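Local coordinates for putative NADH dehydrogenase/NAD(P)H nitroreductase (Bacteroides thetaiotaomicron VPI-5482, PDB 3KWK), which binds flavin mononucleotide and probably works as an NAD(P)H-dependent oxidoreductase of the nitroreductase family, at residues A[22-30]-A[76-84]. Residues are numbered along the deposited sequence; the frame is centred on the assembly and turned at random.
With FMN (flavin mononucleotide), chain B.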
loop_
_atom_site.group_PDB
_atom_site.type_symbol
_atom_site.label_atom_id
_atom_site.label_comp_id
_atom_site.label_asym_id
_atom_site.label_seq_id
_atom_site.Cartn_x
_atom_site.Cartn_y
_atom_site.Cartn_z
ATOM N N VAL A 22 -12.638 6.685 -7.267
ATOM C CA VAL A 22 -13.719 6.934 -8.233
ATOM C C VAL A 22 -14.860 5.943 -7.897
ATOM O O VAL A 22 -14.623 4.715 -7.802
ATOM C CB VAL A 22 -13.224 6.688 -9.656
ATOM C CG1 VAL A 22 -14.352 6.729 -10.671
ATOM C CG2 VAL A 22 -12.043 7.675 -10.047
ATOM N N ARG A 23 -16.062 6.492 -7.713
ATOM C CA ARG A 23 -17.219 5.770 -7.246
ATOM C C ARG A 23 -18.419 5.755 -8.181
ATOM O O ARG A 23 -19.515 5.280 -7.821
ATOM C CB ARG A 23 -17.680 6.369 -5.910
ATOM C CG ARG A 23 -16.578 6.404 -4.854
ATOM C CD ARG A 23 -17.102 6.855 -3.502
ATOM N NE ARG A 23 -16.095 6.684 -2.458
ATOM C CZ ARG A 23 -15.121 7.554 -2.188
ATOM N NH1 ARG A 23 -14.955 8.703 -2.838
ATOM N NH2 ARG A 23 -14.263 7.266 -1.247
ATOM N N THR A 24 -18.214 6.247 -9.393
ATOM C CA THR A 24 -19.211 6.157 -10.461
ATOM C C THR A 24 -18.498 5.838 -11.762
ATOM O O THR A 24 -17.385 6.305 -12.015
ATOM C CB THR A 24 -20.024 7.432 -10.621
ATOM O OG1 THR A 24 -19.142 8.521 -10.891
ATOM C CG2 THR A 24 -20.933 7.743 -9.377
ATOM N N TYR A 25 -19.126 4.994 -12.578
ATOM C CA TYR A 25 -18.525 4.405 -13.765
ATOM C C TYR A 25 -19.452 4.477 -14.959
ATOM O O TYR A 25 -20.678 4.358 -14.843
ATOM C CB TYR A 25 -18.102 2.940 -13.538
ATOM C CG TYR A 25 -17.487 2.744 -12.188
ATOM C CD1 TYR A 25 -16.203 3.209 -11.901
ATOM C CD2 TYR A 25 -18.214 2.115 -11.159
ATOM C CE1 TYR A 25 -15.653 3.075 -10.631
ATOM C CE2 TYR A 25 -17.690 2.016 -9.910
ATOM C CZ TYR A 25 -16.430 2.497 -9.617
ATOM O OH TYR A 25 -15.949 2.369 -8.308
ATOM N N LEU A 26 -18.850 4.629 -16.134
ATOM C CA LEU A 26 -19.606 4.503 -17.353
ATOM C C LEU A 26 -20.064 3.063 -17.512
ATOM O O LEU A 26 -19.442 2.129 -16.986
ATOM C CB LEU A 26 -18.728 4.849 -18.542
ATOM C CG LEU A 26 -18.180 6.267 -18.619
ATOM C CD1 LEU A 26 -17.215 6.429 -19.834
ATOM C CD2 LEU A 26 -19.334 7.228 -18.772
ATOM N N ASN A 27 -21.147 2.892 -18.259
ATOM C CA ASN A 27 -21.688 1.582 -18.528
ATOM C C ASN A 27 -20.960 0.992 -19.730
ATOM O O ASN A 27 -21.471 1.003 -20.859
ATOM C CB ASN A 27 -23.182 1.696 -18.821
ATOM C CG ASN A 27 -23.829 0.349 -19.059
ATOM O OD1 ASN A 27 -23.298 -0.683 -18.659
ATOM N ND2 ASN A 27 -24.984 0.357 -19.739
ATOM N N LYS A 28 -19.747 0.524 -19.488
ATOM C CA LYS A 28 -18.921 -0.042 -20.531
ATOM C C LYS A 28 -17.892 -0.939 -19.945
ATOM O O LYS A 28 -17.457 -0.741 -18.820
ATOM C CB LYS A 28 -18.292 1.011 -21.409
ATOM C CG LYS A 28 -17.399 1.900 -20.739
ATOM C CD LYS A 28 -16.689 2.845 -21.760
ATOM C CE LYS A 28 -16.010 2.073 -22.881
ATOM N NZ LYS A 28 -14.944 2.855 -23.581
ATOM N N GLY A 29 -17.528 -1.986 -20.672
ATOM C CA GLY A 29 -16.621 -2.921 -20.144
ATOM C C GLY A 29 -15.197 -2.428 -20.076
ATOM O O GLY A 29 -14.832 -1.422 -20.694
ATOM N N VAL A 30 -14.403 -3.215 -19.398
ATOM C CA VAL A 30 -12.985 -2.984 -19.226
ATOM C C VAL A 30 -12.243 -4.116 -19.944
ATOM O O VAL A 30 -12.551 -5.302 -19.771
ATOM C CB VAL A 30 -12.577 -2.857 -17.752
ATOM C CG1 VAL A 30 -11.026 -2.747 -17.638
ATOM C CG2 VAL A 30 -13.319 -1.663 -17.064
ATOM N N LYS A 76 -22.004 0.712 -2.404
ATOM C CA LYS A 76 -23.260 0.761 -3.218
ATOM C C LYS A 76 -22.974 0.938 -4.703
ATOM O O LYS A 76 -23.779 0.529 -5.565
ATOM C CB LYS A 76 -24.193 1.861 -2.717
ATOM C CG LYS A 76 -24.558 1.713 -1.222
ATOM C CD LYS A 76 -25.292 0.421 -0.945
ATOM C CE LYS A 76 -25.476 0.195 0.561
ATOM N NZ LYS A 76 -26.081 -1.131 0.783
HETATM N N MSE A 77 -21.804 1.491 -5.015
HETATM C CA MSE A 77 -21.399 1.652 -6.402
HETATM C C MSE A 77 -21.111 0.354 -7.136
HETATM O O MSE A 77 -20.921 0.327 -8.355
HETATM C CB MSE A 77 -20.202 2.604 -6.521
HETATM C CG MSE A 77 -18.799 2.074 -6.179
HETATM SE SE MSE A 77 -18.570 1.559 -4.315
HETATM C CE MSE A 77 -18.352 3.321 -3.556
ATOM N N LEU A 78 -21.041 -0.760 -6.409
ATOM C CA LEU A 78 -20.993 -2.060 -7.092
ATOM C C LEU A 78 -22.137 -2.282 -8.106
ATOM O O LEU A 78 -21.959 -3.047 -9.025
ATOM C CB LEU A 78 -21.024 -3.190 -6.073
ATOM C CG LEU A 78 -19.708 -3.443 -5.317
ATOM C CD1 LEU A 78 -19.950 -4.361 -4.111
ATOM C CD2 LEU A 78 -18.678 -4.082 -6.271
ATOM N N THR A 79 -23.299 -1.652 -7.931
ATOM C CA THR A 79 -24.408 -1.851 -8.847
ATOM C C THR A 79 -24.106 -1.177 -10.191
ATOM O O THR A 79 -24.710 -1.523 -11.214
ATOM C CB THR A 79 -25.751 -1.346 -8.282
ATOM O OG1 THR A 79 -25.685 0.073 -8.065
ATOM C CG2 THR A 79 -26.138 -2.107 -7.005
ATOM N N GLN A 80 -23.148 -0.258 -10.233
ATOM C CA GLN A 80 -22.815 0.358 -11.527
ATOM C C GLN A 80 -21.458 -0.050 -12.063
ATOM O O GLN A 80 -21.017 0.415 -13.119
ATOM C CB GLN A 80 -23.006 1.881 -11.494
ATOM C CG GLN A 80 -22.244 2.620 -10.493
ATOM C CD GLN A 80 -22.518 4.103 -10.618
ATOM O OE1 GLN A 80 -21.894 4.751 -11.414
ATOM N NE2 GLN A 80 -23.447 4.635 -9.817
ATOM N N ALA A 81 -20.782 -0.947 -11.349
ATOM C CA ALA A 81 -19.519 -1.503 -11.781
ATOM C C ALA A 81 -19.779 -2.796 -12.563
ATOM O O ALA A 81 -20.654 -3.600 -12.187
ATOM C CB ALA A 81 -18.605 -1.807 -10.506
ATOM N N ARG A 82 -19.036 -3.016 -13.640
ATOM C CA ARG A 82 -19.067 -4.303 -14.359
ATOM C C ARG A 82 -18.248 -5.382 -13.646
ATOM O O ARG A 82 -18.471 -6.548 -13.861
ATOM C CB ARG A 82 -18.451 -4.172 -15.764
ATOM C CG ARG A 82 -19.175 -3.364 -16.751
ATOM C CD ARG A 82 -20.396 -4.091 -17.278
ATOM N NE ARG A 82 -21.054 -3.199 -18.187
ATOM C CZ ARG A 82 -20.896 -3.234 -19.504
ATOM N NH1 ARG A 82 -20.117 -4.162 -20.048
ATOM N NH2 ARG A 82 -21.542 -2.359 -20.245
ATOM N N ASN A 83 -17.244 -4.964 -12.869
ATOM C CA ASN A 83 -16.330 -5.871 -12.215
ATOM C C ASN A 83 -15.787 -5.273 -10.905
ATOM O O ASN A 83 -15.777 -4.045 -10.699
ATOM C CB ASN A 83 -15.052 -6.159 -13.067
ATOM C CG ASN A 83 -15.323 -6.546 -14.498
ATOM O OD1 ASN A 83 -15.510 -7.729 -14.811
ATOM N ND2 ASN A 83 -15.337 -5.560 -15.373
ATOM N N ALA A 84 -15.296 -6.160 -10.044
ATOM C CA ALA A 84 -14.598 -5.759 -8.818
ATOM C C ALA A 84 -13.504 -6.766 -8.558
ATOM O O ALA A 84 -13.632 -7.927 -8.983
ATOM C CB ALA A 84 -15.576 -5.727 -7.623
HETATM N N1 FMN B . -14.392 4.432 0.146
HETATM C C2 FMN B . -15.676 3.985 0.037
HETATM O O2 FMN B . -16.431 4.513 -0.799
HETATM N N3 FMN B . -16.139 2.966 0.855
HETATM C C4 FMN B . -15.349 2.364 1.810
HETATM O O4 FMN B . -15.813 1.426 2.530
HETATM C C4A FMN B . -14.036 2.829 1.920
HETATM N N5 FMN B . -13.182 2.290 2.874
HETATM C C5A FMN B . -11.850 2.601 2.860
HETATM C C6 FMN B . -10.986 1.919 3.729
HETATM C C7 FMN B . -9.629 2.198 3.677
HETATM C C7M FMN B . -8.629 1.476 4.597
HETATM C C8 FMN B . -9.115 3.134 2.800
HETATM C C8M FMN B . -7.628 3.386 2.791
HETATM C C9 FMN B . -9.974 3.818 1.958
HETATM C C9A FMN B . -11.352 3.555 1.977
HETATM N N10 FMN B . -12.248 4.249 1.160
HETATM C C10 FMN B . -13.550 3.844 1.087
HETATM C "C1'" FMN B . -11.745 5.296 0.237
HETATM C "C2'" FMN B . -11.476 6.597 0.987
HETATM O "O2'" FMN B . -12.699 7.236 1.364
HETATM C "C3'" FMN B . -10.563 7.538 0.174
HETATM O "O3'" FMN B . -9.275 6.949 -0.003
HETATM C "C4'" FMN B . -10.366 8.917 0.866
HETATM O "O4'" FMN B . -11.617 9.619 0.870
HETATM C "C5'" FMN B . -9.279 9.768 0.206
HETATM O "O5'" FMN B . -9.710 9.984 -1.135
HETATM P P FMN B . -8.788 9.529 -2.400
HETATM O O1P FMN B . -8.686 7.992 -2.386
HETATM O O2P FMN B . -9.649 10.070 -3.562
HETATM O O3P FMN B . -7.422 10.176 -2.304
HETATM O O HOH W 1 -22.413 2.096 -15.183
HETATM O O HOH W 2 -20.004 -0.093 -15.378
HETATM O O HOH W 3 -19.150 -3.181 -22.807
HETATM O O HOH W 4 -15.602 -5.658 -18.278
#
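Gln80 and Arg82 of 76-84 reach across to the loop 22-30, and the Tyr25 ring packs against Met77 and Ala81 in return; the three together illustrate how the FMN-dependent nitroreductase fold fastens its flavin-binding loop to the short 3-10 turn and first residues leading into strand 83-90. Gln80 CG sits between the backbone N and the carbonyl carbon (chi1 58°), and the chain is extended beyond it, running beside Thr24, which brings OE1 within 3.0 Å of Tyr25 N; the bond is fairly straight at 160°, with the donor tilted somewhat from the carbonyl plane. The Tyr25 ring lies in the interior, where its CE2 meets Met77 CG at 3.9 Å near the ring edge and touches Ala81 CB. Its side chain also touches Val120 of strand 118-123 and Pro151 of strand 144-153, and its OH makes a weak hydrogen bond back to Val22 O. A water lies within hydrogen-bonding distance of both Tyr25 O and Gln80 O.

At the cofactor, Arg23, extended from CG to NE, gives two nearly linear hydrogen bonds to the flavin, NE to O2 at 2.8 Å and NH2 to N1 at 3.2 Å, while the selenomethionine at Met77, bent twice along its chain, sets CE against Arg23 CD at 3.7 Å. Cutting Arg23 back to an alanine here removes both donors, which is likely to leave flavin O2 and N1 without these bonds and to open a gap beside Met77 CE. Toward solvent, the backbone around Lys28 and Gly29 lies over one face of the Arg82 guanidinium, and Arg82 NH2 donates at 2.9 Å to Asn27 OD1, which sits in the guanidinium plane although the donor stands above the amide's carbonyl plane.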